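Local coordinates for BIFUNCTIONAL PROTEIN Proline utilization A (PutA) (Corynebacterium freiburgense, PDB 5UX5), which catalyses both steps of proline breakdown, oxidising proline at a flavin site and then the resulting glutamate semialdehyde to glutamate with NAD at a second site, at residues V183-I188 with H226-L231; K292-L297 with Q372-M377; S918-V923 with A941-E946; T935-R940 with V1044-R1049. One frame throughout, in Å; residues are numbered along the deposited sequence.

Interaction 1 of 4, residues V183-I188 with H226-L231; sequences VDYVSI and HPFINL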
# COMPACT_ATOMS: atom_id res chain seq x y z
N VAL A 183 19.81 -37.08 1.93
CA VAL A 183 19.30 -35.83 2.46
C VAL A 183 18.61 -36.10 3.79
O VAL A 183 17.63 -36.86 3.85
CB VAL A 183 18.33 -35.15 1.46
CG1 VAL A 183 17.63 -33.95 2.08
CG2 VAL A 183 19.06 -34.73 0.21
N ASP A 184 19.08 -35.43 4.85
CA ASP A 184 18.57 -35.60 6.21
C ASP A 184 17.60 -34.51 6.63
O ASP A 184 16.87 -34.69 7.61
CB ASP A 184 19.68 -35.55 7.26
CG ASP A 184 20.82 -36.51 7.00
OD1 ASP A 184 20.59 -37.63 6.52
OD2 ASP A 184 21.97 -36.11 7.32
N TYR A 185 17.60 -33.37 5.95
CA TYR A 185 17.02 -32.17 6.55
C TYR A 185 16.65 -31.21 5.43
O TYR A 185 17.53 -30.75 4.69
CB TYR A 185 18.04 -31.56 7.49
CG TYR A 185 17.62 -30.42 8.36
CD1 TYR A 185 16.93 -29.31 7.85
CD2 TYR A 185 18.00 -30.40 9.69
CE1 TYR A 185 16.58 -28.24 8.68
CE2 TYR A 185 17.68 -29.32 10.51
CZ TYR A 185 16.96 -28.25 10.00
OH TYR A 185 16.65 -27.20 10.84
N VAL A 186 15.37 -30.92 5.29
CA VAL A 186 14.92 -29.88 4.37
C VAL A 186 14.18 -28.83 5.18
O VAL A 186 13.56 -29.12 6.20
CB VAL A 186 14.01 -30.44 3.25
CG1 VAL A 186 14.77 -31.47 2.42
CG2 VAL A 186 12.72 -31.03 3.82
N SER A 187 14.24 -27.60 4.71
CA SER A 187 13.47 -26.56 5.36
C SER A 187 12.77 -25.74 4.28
O SER A 187 13.30 -25.59 3.18
CB SER A 187 14.33 -25.68 6.34
OG SER A 187 15.54 -25.20 5.79
N ILE A 188 11.55 -25.31 4.57
CA ILE A 188 10.67 -24.64 3.62
C ILE A 188 9.79 -23.64 4.39
O ILE A 188 9.60 -23.77 5.61
CB ILE A 188 9.82 -25.68 2.85
CG1 ILE A 188 9.08 -25.04 1.66
CG2 ILE A 188 8.88 -26.43 3.79
CD1 ILE A 188 8.29 -26.01 0.84
N HIS A 226 13.54 -41.26 10.13
CA HIS A 226 12.79 -40.17 9.54
C HIS A 226 13.70 -38.98 9.28
O HIS A 226 14.38 -38.52 10.20
CB HIS A 226 11.67 -39.72 10.48
CG HIS A 226 10.61 -40.75 10.74
ND1 HIS A 226 10.38 -41.82 9.89
CD2 HIS A 226 9.69 -40.85 11.73
CE1 HIS A 226 9.38 -42.54 10.36
NE2 HIS A 226 8.94 -41.97 11.47
N PRO A 227 13.73 -38.45 8.06
CA PRO A 227 14.39 -37.16 7.83
C PRO A 227 13.57 -36.03 8.44
O PRO A 227 12.41 -36.19 8.81
CB PRO A 227 14.46 -37.07 6.31
CG PRO A 227 13.37 -38.02 5.81
CD PRO A 227 13.21 -39.08 6.83
N PHE A 228 14.19 -34.85 8.49
CA PHE A 228 13.73 -33.69 9.27
C PHE A 228 13.21 -32.58 8.36
O PHE A 228 13.91 -32.15 7.43
CB PHE A 228 14.89 -33.16 10.11
CG PHE A 228 14.50 -32.15 11.13
CD1 PHE A 228 14.08 -32.53 12.39
CD2 PHE A 228 14.60 -30.79 10.84
CE1 PHE A 228 13.74 -31.58 13.33
CE2 PHE A 228 14.25 -29.83 11.77
CZ PHE A 228 13.83 -30.23 13.02
N ILE A 229 12.01 -32.09 8.67
CA ILE A 229 11.38 -30.97 7.97
C ILE A 229 11.30 -29.78 8.91
O ILE A 229 10.77 -29.89 10.03
CB ILE A 229 9.97 -31.34 7.46
CG1 ILE A 229 10.06 -32.45 6.41
CG2 ILE A 229 9.23 -30.12 6.94
CD1 ILE A 229 8.77 -33.17 6.20
N ASN A 230 11.84 -28.65 8.47
CA ASN A 230 11.79 -27.42 9.24
C ASN A 230 10.94 -26.38 8.53
O ASN A 230 11.04 -26.21 7.31
CB ASN A 230 13.17 -26.85 9.52
CG ASN A 230 13.11 -25.67 10.43
OD1 ASN A 230 13.11 -25.80 11.65
ND2 ASN A 230 13.02 -24.50 9.84
N LEU A 231 10.06 -25.73 9.29
CA LEU A 231 9.25 -24.64 8.78
C LEU A 231 9.99 -23.34 9.08
O LEU A 231 10.17 -22.98 10.25
CB LEU A 231 7.85 -24.66 9.39
CG LEU A 231 6.87 -25.77 9.02
CD1 LEU A 231 5.56 -25.66 9.77
CD2 LEU A 231 6.60 -25.76 7.54
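Parallel neighbours in the beta/alpha barrel of the proline dehydrogenase domain meet here: Tyr185 to Ile188 runs beside Phe228 to Leu231, with helix 202-221 in the connection between them, a beta-alpha-beta crossover. Four backbone bonds zip the pair, beginning with Phe228 N to Asp184 O at 2.8 Å and Val186 N to Phe228 O at 2.9 Å, and continuing from Asn230 N to Val186 O and from Ile188 N to Asn230 O. Val186, Ile188, Ile229 and Leu231 point to the helix-covered face, where Val186 CG2 lies 4.0 Å from Ile229 CG1, and helices 164-178 and 202-221 pack against this face. Tyr185, Ser187, Phe228 and Asn230 point to the barrel interior. Ser187 CB touches Asn230 CB at 3.6 Å, while Ser187 OG is hydrogen-bonded to Asn153 ND2. The tyrosine hydroxyl, buried, is satisfied by Arg296 and Glu376, and Lys294 makes a cation-pi contact with Phe228. Both aromatic side chains leave their strands with CG opposite the backbone N (chi1 -172° in Tyr185, -169° in Phe228), and the two rings run out of the sheet together on the barrel side. Their planes stand 42° apart, and Phe228 CD2 sits over the centre of the Tyr185 ring, 3.4 Å from Tyr185 CE2.

Interaction 2 of 4, residues K292-L297 with Q372-M377; sequences KIKIRL and QLDVEM. With FAD (flavin-adenine dinucleotide), chain E.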
# COMPACT_ATOMS: atom_id res chain seq x y z
N LYS A 292 9.35 -35.58 19.95
CA LYS A 292 9.82 -34.25 20.28
C LYS A 292 9.59 -33.27 19.14
O LYS A 292 9.28 -33.66 18.01
CB LYS A 292 11.30 -34.27 20.65
CG LYS A 292 11.64 -35.15 21.82
CD LYS A 292 13.12 -35.35 21.87
CE LYS A 292 13.50 -36.57 22.66
NZ LYS A 292 14.98 -36.65 22.71
N ILE A 293 9.68 -31.98 19.46
CA ILE A 293 9.79 -30.93 18.46
C ILE A 293 11.19 -30.35 18.57
O ILE A 293 11.94 -30.64 19.50
CB ILE A 293 8.72 -29.85 18.63
CG1 ILE A 293 8.89 -29.12 19.95
CG2 ILE A 293 7.37 -30.45 18.59
CD1 ILE A 293 7.95 -27.94 20.10
N LYS A 294 11.56 -29.54 17.58
CA LYS A 294 12.83 -28.81 17.59
C LYS A 294 12.58 -27.38 17.18
O LYS A 294 11.90 -27.12 16.19
CB LYS A 294 13.87 -29.41 16.65
CG LYS A 294 15.19 -28.67 16.66
CD LYS A 294 16.23 -29.34 15.77
CE LYS A 294 17.54 -28.55 15.71
NZ LYS A 294 18.42 -28.97 14.60
N ILE A 295 13.13 -26.44 17.94
CA ILE A 295 13.07 -25.03 17.61
C ILE A 295 14.44 -24.60 17.13
O ILE A 295 15.45 -24.88 17.78
CB ILE A 295 12.56 -24.23 18.81
CG1 ILE A 295 11.08 -24.59 18.98
CG2 ILE A 295 12.75 -22.72 18.60
CD1 ILE A 295 10.44 -24.21 20.22
N ARG A 296 14.49 -24.01 15.95
CA ARG A 296 15.71 -23.35 15.49
C ARG A 296 15.64 -21.90 15.94
O ARG A 296 14.73 -21.15 15.54
CB ARG A 296 15.85 -23.43 13.96
CG ARG A 296 17.17 -22.82 13.49
CD ARG A 296 17.18 -22.43 12.03
NE ARG A 296 17.01 -23.57 11.15
CZ ARG A 296 16.59 -23.47 9.91
NH1 ARG A 296 16.29 -22.27 9.44
NH2 ARG A 296 16.44 -24.56 9.15
N LEU A 297 16.56 -21.51 16.81
CA LEU A 297 16.65 -20.14 17.29
C LEU A 297 17.51 -19.33 16.33
O LEU A 297 18.69 -19.64 16.16
CB LEU A 297 17.27 -20.10 18.67
CG LEU A 297 16.32 -20.30 19.82
CD1 LEU A 297 17.00 -19.77 21.06
CD2 LEU A 297 15.06 -19.57 19.51
N GLN A 372 20.01 -32.06 23.64
CA GLN A 372 19.02 -31.18 23.06
C GLN A 372 19.64 -30.06 22.25
O GLN A 372 18.91 -29.22 21.74
CB GLN A 372 18.11 -30.59 24.14
CG GLN A 372 16.86 -31.40 24.41
CD GLN A 372 17.15 -32.60 25.27
OE1 GLN A 372 17.72 -32.46 26.35
NE2 GLN A 372 16.80 -33.79 24.78
N LEU A 373 20.97 -30.01 22.13
CA LEU A 373 21.64 -28.88 21.51
C LEU A 373 22.29 -29.31 20.22
O LEU A 373 23.28 -30.06 20.23
CB LEU A 373 22.68 -28.28 22.46
CG LEU A 373 23.46 -27.07 21.96
CD1 LEU A 373 22.53 -25.88 21.79
CD2 LEU A 373 24.56 -26.74 22.93
N ASP A 374 21.77 -28.80 19.11
CA ASP A 374 22.44 -28.78 17.83
C ASP A 374 22.81 -27.33 17.57
O ASP A 374 22.15 -26.43 18.08
CB ASP A 374 21.54 -29.31 16.71
CG ASP A 374 21.03 -30.73 16.98
OD1 ASP A 374 21.74 -31.51 17.65
OD2 ASP A 374 19.92 -31.08 16.50
N VAL A 375 23.88 -27.10 16.81
CA VAL A 375 24.26 -25.76 16.36
C VAL A 375 24.12 -25.70 14.85
O VAL A 375 24.65 -26.56 14.13
CB VAL A 375 25.70 -25.40 16.76
CG1 VAL A 375 26.14 -24.13 16.05
CG2 VAL A 375 25.83 -25.26 18.28
N GLU A 376 23.41 -24.69 14.35
CA GLU A 376 23.17 -24.56 12.92
C GLU A 376 23.91 -23.33 12.40
O GLU A 376 23.82 -22.26 12.99
CB GLU A 376 21.67 -24.51 12.64
CG GLU A 376 20.87 -25.65 13.35
CD GLU A 376 19.45 -25.81 12.81
OE1 GLU A 376 18.71 -26.72 13.28
OE2 GLU A 376 19.07 -25.02 11.92
N MET A 377 24.68 -23.51 11.31
CA MET A 377 25.57 -22.49 10.75
C MET A 377 25.44 -22.43 9.23
O MET A 377 24.70 -23.20 8.62
CB MET A 377 27.03 -22.76 11.16
CG MET A 377 27.37 -22.47 12.65
SD MET A 377 29.05 -22.90 13.20
CE MET A 377 30.00 -21.47 12.72
PA FAD E . 25.03 -11.05 14.92
O1A FAD E . 25.94 -9.90 14.37
O2A FAD E . 25.15 -11.45 16.32
O5B FAD E . 23.56 -10.86 14.87
C5B FAD E . 22.99 -10.06 13.85
C4B FAD E . 21.50 -9.97 14.07
O4B FAD E . 21.19 -9.01 15.05
C3B FAD E . 20.74 -9.56 12.85
O3B FAD E . 20.48 -10.57 11.94
C2B FAD E . 19.49 -9.01 13.43
O2B FAD E . 18.52 -9.98 13.59
C1B FAD E . 19.97 -8.40 14.72
N9A FAD E . 20.15 -6.96 14.63
C8A FAD E . 21.25 -6.29 14.12
N7A FAD E . 21.05 -4.96 14.18
C5A FAD E . 19.82 -4.67 14.76
C6A FAD E . 19.12 -3.49 15.08
N6A FAD E . 19.63 -2.16 14.81
N1A FAD E . 17.91 -3.59 15.65
C2A FAD E . 17.36 -4.82 15.91
N3A FAD E . 18.01 -5.98 15.61
C4A FAD E . 19.22 -5.95 15.04
N1 FAD E . 16.79 -15.82 9.69
C2 FAD E . 15.34 -15.82 9.67
O2 FAD E . 14.68 -14.63 9.84
N3 FAD E . 14.66 -17.02 9.42
C4 FAD E . 15.33 -18.22 9.23
O4 FAD E . 14.63 -19.39 9.00
C4X FAD E . 16.82 -18.27 9.40
N5 FAD E . 17.54 -19.46 9.40
C5X FAD E . 18.92 -19.46 9.61
C6 FAD E . 19.66 -20.66 9.60
C7 FAD E . 21.03 -20.63 9.81
C7M FAD E . 21.84 -21.89 9.80
C8 FAD E . 21.68 -19.44 10.05
C8M FAD E . 23.16 -19.41 10.28
C9 FAD E . 20.96 -18.25 10.06
C9A FAD E . 19.60 -18.27 9.85
N10 FAD E . 18.89 -17.03 9.88
C10 FAD E . 17.50 -17.01 9.66
C1' FAD E . 19.63 -15.77 10.08
C2' FAD E . 19.65 -15.20 11.48
O2' FAD E . 18.38 -14.78 11.80
C3' FAD E . 20.69 -14.06 11.49
O3' FAD E . 20.24 -13.07 10.64
C4' FAD E . 22.13 -14.38 11.10
O4' FAD E . 22.48 -15.70 11.31
C5' FAD E . 23.17 -13.41 11.70
O5' FAD E . 23.04 -13.14 13.09
P FAD E . 24.11 -13.60 14.21
O1P FAD E . 23.57 -14.33 15.50
O2P FAD E . 25.14 -14.34 13.27
O3P FAD E . 25.20 -12.41 14.36
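Gln372 approaches Lys292 at the start of the second segment, the amide atom NE2 lying 4.0 Å from Lys292 NZ as the two side chains cross at about a right angle. Two residues on, within the strand, Asp374 OD2 receives Lys294 NZ at 3.2 Å through the lone pair directed away from the other carboxylate oxygen; Arg346 forms a salt bridge with the same oxygen. Glu376 then divides its carboxylate between two cations. Lys294, fully extended from its strand, meets Glu376 from the opposite direction, and Lys294 NZ reaches Glu376 OE1 at 2.6 Å, nearly in line with the C-O bond. Glu376 OE2 pairs with Arg296 NE at 2.6 Å, a salt bridge whose hydrogen bond is weak at 121°, the guanidinium and carboxylate planes standing 62° apart. A bend at chi3 (-63°) turns the arginine tip toward the flavin, where Arg296 NH1 makes a weak hydrogen bond to FAD N5 at 3.1 Å. Met377 closes the segment, with its carbonyl O 3.4 Å from the flavin methyl C7M. The two strands, their axes 8.5 Å apart, do not pair directly, because strand 345-350 lies between them; their charged residues instead build a buried salt-bridge network inside the flavin-binding barrel of proline dehydrogenase.

Interaction 3 of 4, residues S918-V923 with A941-E946; sequences SDVPSV and AAALDE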
# COMPACT_ATOMS: atom_id res chain seq x y z
N SER A 918 -2.92 45.39 1.87
CA SER A 918 -1.86 44.86 2.70
C SER A 918 -0.56 45.50 2.28
O SER A 918 -0.45 46.04 1.17
CB SER A 918 -1.76 43.33 2.59
OG SER A 918 -1.40 42.97 1.26
N ASP A 919 0.44 45.42 3.13
CA ASP A 919 1.73 45.94 2.75
C ASP A 919 2.58 44.78 2.27
O ASP A 919 2.67 43.75 2.94
CB ASP A 919 2.39 46.70 3.89
CG ASP A 919 2.13 48.21 3.81
OD1 ASP A 919 2.70 48.87 2.90
OD2 ASP A 919 1.37 48.74 4.65
N VAL A 920 3.13 44.94 1.08
CA VAL A 920 3.98 43.94 0.45
C VAL A 920 5.39 44.04 1.03
O VAL A 920 5.90 45.16 1.22
CB VAL A 920 4.00 44.13 -1.07
CG1 VAL A 920 4.99 43.18 -1.72
CG2 VAL A 920 2.62 43.92 -1.62
N PRO A 921 6.04 42.93 1.34
CA PRO A 921 7.43 43.01 1.81
C PRO A 921 8.38 43.33 0.66
O PRO A 921 8.02 43.29 -0.52
CB PRO A 921 7.70 41.62 2.37
CG PRO A 921 6.79 40.73 1.57
CD PRO A 921 5.56 41.55 1.26
N SER A 922 9.61 43.68 1.02
CA SER A 922 10.63 43.93 0.02
C SER A 922 11.17 42.60 -0.51
O SER A 922 11.86 41.88 0.21
CB SER A 922 11.73 44.81 0.60
OG SER A 922 11.20 46.07 0.99
N VAL A 923 10.86 42.28 -1.78
CA VAL A 923 11.45 41.13 -2.48
C VAL A 923 11.90 41.59 -3.85
O VAL A 923 11.24 42.43 -4.47
CB VAL A 923 10.48 39.92 -2.63
CG1 VAL A 923 10.14 39.27 -1.28
CG2 VAL A 923 9.23 40.30 -3.40
N ALA A 941 0.75 42.71 -8.19
CA ALA A 941 0.62 41.34 -8.67
C ALA A 941 1.98 40.75 -9.04
O ALA A 941 2.17 39.53 -8.93
CB ALA A 941 -0.33 41.26 -9.87
N ALA A 942 2.90 41.57 -9.55
CA ALA A 942 4.23 41.06 -9.85
C ALA A 942 4.95 40.60 -8.58
O ALA A 942 5.64 39.58 -8.59
CB ALA A 942 5.08 42.11 -10.56
N ALA A 943 4.81 41.37 -7.50
CA ALA A 943 5.53 41.05 -6.27
C ALA A 943 4.94 39.84 -5.59
O ALA A 943 5.68 38.98 -5.09
CB ALA A 943 5.51 42.25 -5.32
N LEU A 944 3.61 39.77 -5.54
CA LEU A 944 2.94 38.67 -4.87
C LEU A 944 3.15 37.35 -5.61
O LEU A 944 3.20 36.28 -4.98
CB LEU A 944 1.45 38.99 -4.71
CG LEU A 944 1.21 40.19 -3.77
CD1 LEU A 944 -0.25 40.53 -3.63
CD2 LEU A 944 1.80 39.95 -2.43
N ASP A 945 3.28 37.40 -6.95
CA ASP A 945 3.67 36.21 -7.70
C ASP A 945 5.04 35.72 -7.26
O ASP A 945 5.25 34.52 -7.03
CB ASP A 945 3.66 36.50 -9.21
CG ASP A 945 2.23 36.60 -9.78
OD1 ASP A 945 1.26 36.24 -9.08
OD2 ASP A 945 2.07 37.04 -10.95
N GLU A 946 6.00 36.63 -7.13
CA GLU A 946 7.33 36.24 -6.67
C GLU A 946 7.26 35.55 -5.32
O GLU A 946 7.85 34.49 -5.13
CB GLU A 946 8.23 37.47 -6.61
CG GLU A 946 9.65 37.17 -6.20
CD GLU A 946 10.42 36.32 -7.19
OE1 GLU A 946 11.40 35.68 -6.76
OE2 GLU A 946 10.05 36.30 -8.39
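An irregular run of chain, 918-923, passes alongside the helical turn 941-946, coming nearest at Val923 and Ala943, whose CA atoms are 7.0 Å apart. Two valines, Val920 and Val923, face the helix and carry the contact. Val920 straddles a pair of helix residues with its two methyl branches: CG1 rests on the single methyl of Ala943, at 3.8 Å from CB, while CG2 reaches Leu944 CD2 at 4.1 Å. The torsion of Val920 (chi1 175°) sets CG1 opposite the backbone N and CG2 opposite the carbonyl carbon, which turns CG1 over Ala943 and CG2 toward Leu944. Leu944 slants across Val920 and brings one end of its isobutyl group to the meeting. This is apolar packing of a loop on a helix: the chain leaving strand 911-915 is laid over helix 936-953 before helix 927-932 begins, in the C-terminal part of the protein and far from the bound flavin. Further along the loop, Val923 uses CG2 alone, lying 4.1 Å from the backbone carbonyl O of Ala943 and 4.2 Å from Glu946 CG. The glutamate thus contributes its aliphatic portion to the loop, whereas its carboxylate is engaged elsewhere, OE2 in a salt bridge with Arg996 and OE1 with Arg950.

Interaction 4 of 4, residues T935-R940 with V1044-R1049; sequences TEFLKR and VLADGR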
# COMPACT_ATOMS: atom_id res chain seq x y z
N THR A 935 1.46 49.43 -13.44
CA THR A 935 0.39 49.97 -12.61
C THR A 935 0.67 49.65 -11.15
O THR A 935 1.43 48.73 -10.84
CB THR A 935 -0.97 49.40 -13.00
OG1 THR A 935 -1.18 49.59 -14.40
CG2 THR A 935 -2.10 50.05 -12.20
N GLU A 936 0.06 50.44 -10.26
CA GLU A 936 -0.05 50.04 -8.87
C GLU A 936 -0.46 48.58 -8.79
O GLU A 936 0.23 47.75 -8.20
CB GLU A 936 -1.05 50.94 -8.13
N PHE A 937 -1.58 48.26 -9.44
CA PHE A 937 -2.12 46.91 -9.39
C PHE A 937 -1.14 45.90 -9.99
O PHE A 937 -0.95 44.81 -9.43
CB PHE A 937 -3.45 46.87 -10.14
CG PHE A 937 -4.02 45.49 -10.31
CD1 PHE A 937 -4.73 44.88 -9.27
CD2 PHE A 937 -3.85 44.79 -11.50
CE1 PHE A 937 -5.28 43.63 -9.43
CE2 PHE A 937 -4.40 43.55 -11.65
CZ PHE A 937 -5.11 42.95 -10.62
N LEU A 938 -0.53 46.23 -11.12
CA LEU A 938 0.35 45.25 -11.75
C LEU A 938 1.65 45.08 -10.99
O LEU A 938 2.18 43.96 -10.94
CB LEU A 938 0.62 45.64 -13.20
CG LEU A 938 -0.65 45.57 -14.06
CD1 LEU A 938 -0.46 46.29 -15.36
CD2 LEU A 938 -1.01 44.11 -14.29
N LYS A 939 2.17 46.14 -10.37
CA LYS A 939 3.34 45.95 -9.52
C LYS A 939 2.99 45.08 -8.31
O LYS A 939 3.78 44.23 -7.89
CB LYS A 939 3.92 47.29 -9.09
CG LYS A 939 4.56 48.09 -10.24
CD LYS A 939 5.10 49.43 -9.73
CE LYS A 939 5.79 50.26 -10.83
NZ LYS A 939 4.96 50.48 -12.04
N ARG A 940 1.80 45.26 -7.77
CA ARG A 940 1.41 44.47 -6.62
C ARG A 940 1.26 43.00 -6.99
O ARG A 940 1.63 42.12 -6.20
CB ARG A 940 0.12 45.04 -6.04
CG ARG A 940 -0.42 44.27 -4.87
CD ARG A 940 -1.75 44.81 -4.45
NE ARG A 940 -2.27 44.06 -3.33
CZ ARG A 940 -1.80 44.21 -2.10
NH1 ARG A 940 -0.80 45.06 -1.90
NH2 ARG A 940 -2.29 43.50 -1.08
N VAL A 1044 -9.95 39.00 -11.38
CA VAL A 1044 -8.52 38.75 -11.47
C VAL A 1044 -7.85 39.26 -10.20
O VAL A 1044 -7.95 40.45 -9.87
CB VAL A 1044 -7.93 39.42 -12.72
CG1 VAL A 1044 -6.47 39.12 -12.82
CG2 VAL A 1044 -8.65 38.91 -13.95
N LEU A 1045 -7.16 38.38 -9.50
CA LEU A 1045 -6.56 38.73 -8.22
C LEU A 1045 -5.11 39.16 -8.38
O LEU A 1045 -4.34 38.55 -9.14
CB LEU A 1045 -6.62 37.58 -7.22
CG LEU A 1045 -8.02 37.11 -6.94
CD1 LEU A 1045 -8.00 36.09 -5.80
CD2 LEU A 1045 -8.94 38.26 -6.65
N ALA A 1046 -4.75 40.21 -7.65
CA ALA A 1046 -3.35 40.57 -7.55
C ALA A 1046 -2.58 39.47 -6.85
O ALA A 1046 -1.43 39.19 -7.22
CB ALA A 1046 -3.21 41.90 -6.80
N ASP A 1047 -3.19 38.83 -5.85
CA ASP A 1047 -2.51 37.83 -5.03
C ASP A 1047 -2.24 36.59 -5.87
O ASP A 1047 -3.13 35.76 -6.05
CB ASP A 1047 -3.33 37.46 -3.80
CG ASP A 1047 -2.45 36.81 -2.69
OD1 ASP A 1047 -1.26 36.54 -2.94
OD2 ASP A 1047 -2.96 36.55 -1.58
N GLY A 1048 -0.98 36.41 -6.28
CA GLY A 1048 -0.62 35.22 -7.03
C GLY A 1048 -0.78 33.93 -6.25
O GLY A 1048 -0.97 32.86 -6.87
N ARG A 1049 -0.75 34.00 -4.91
CA ARG A 1049 -1.02 32.80 -4.12
C ARG A 1049 -2.35 32.19 -4.51
O ARG A 1049 -2.52 30.98 -4.41
CB ARG A 1049 -1.00 33.12 -2.63
CG ARG A 1049 -1.14 31.90 -1.73
CD ARG A 1049 -0.09 30.84 -2.10
NE ARG A 1049 -0.19 29.61 -1.31
CZ ARG A 1049 -0.99 28.58 -1.62
NH1 ARG A 1049 -1.77 28.62 -2.69
NH2 ARG A 1049 -1.03 27.49 -0.86
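Phe937, in the first turn of helix 936-953, makes the leading contact with the loop 1044-1047, presenting the far end of its ring to the backbone there. Its CZ lies 3.9 Å from the carbonyl O of Val1044, and that oxygen sits at the ring edge, close to the ring plane. One bond round the ring, Phe937 CE1 is 3.8 Å from Ala1046 CB, which approaches the ring at a slant. With CG opposite the backbone N (chi1 173°), the phenyl group extends from the helix flank to meet the loop. Glu985 and Arg989 of helix 984-997 and Asp915 at the end of strand 911-915 also touch the phenylalanine side chain.

Three residues on, one helical turn later, comes Arg940. Its aliphatic part runs extended past the same alanine, with CD 4.0 Å from Ala1046 CB. The Ala1046 methyl therefore packs against both Phe937 and the arginine stem, one helical turn apart, as a loop of the C-terminal region settles on helix 936-953. The guanidinium of Arg940 is hydrogen-bonded through NH2 to Ser918 OG.

After Ala1046 the chain enters the short helix 1048-1051, with Asp1047 as its N-cap: Asp1047 OD1 accepts from Arg1049 N at 3.3 Å, the donor standing above the carboxylate plane. The other oxygen, Asp1047 OD2, is hydrogen-bonded to Ser580 OG, and the carboxylate of Asp915 also fixes the turn by taking the backbone N-H groups of both Ala1046 and Asp1047.

Overall arrangement
The four contacts form two pairs at opposite sides of the chain's centre. Interactions 1 and 2 share the parallel barrel sheet of the proline dehydrogenase domain; their centres are about 12 Å apart, and Tyr185 OH bridges them through Arg296 and Glu376, placing the strand pair next to the flavin pocket. Interactions 3 and 4 both use helix 936-953, with centres about 8 Å apart, and Arg940 NH2 meets Ser918 OG between them. Along the chain, interactions 1 and 2 follow in series, whereas the segments of 3 and 4 alternate. Between the two pairs the nearest atoms are still about 53 Å or more apart, so the C-terminal packing does not touch the barrel contacts directly.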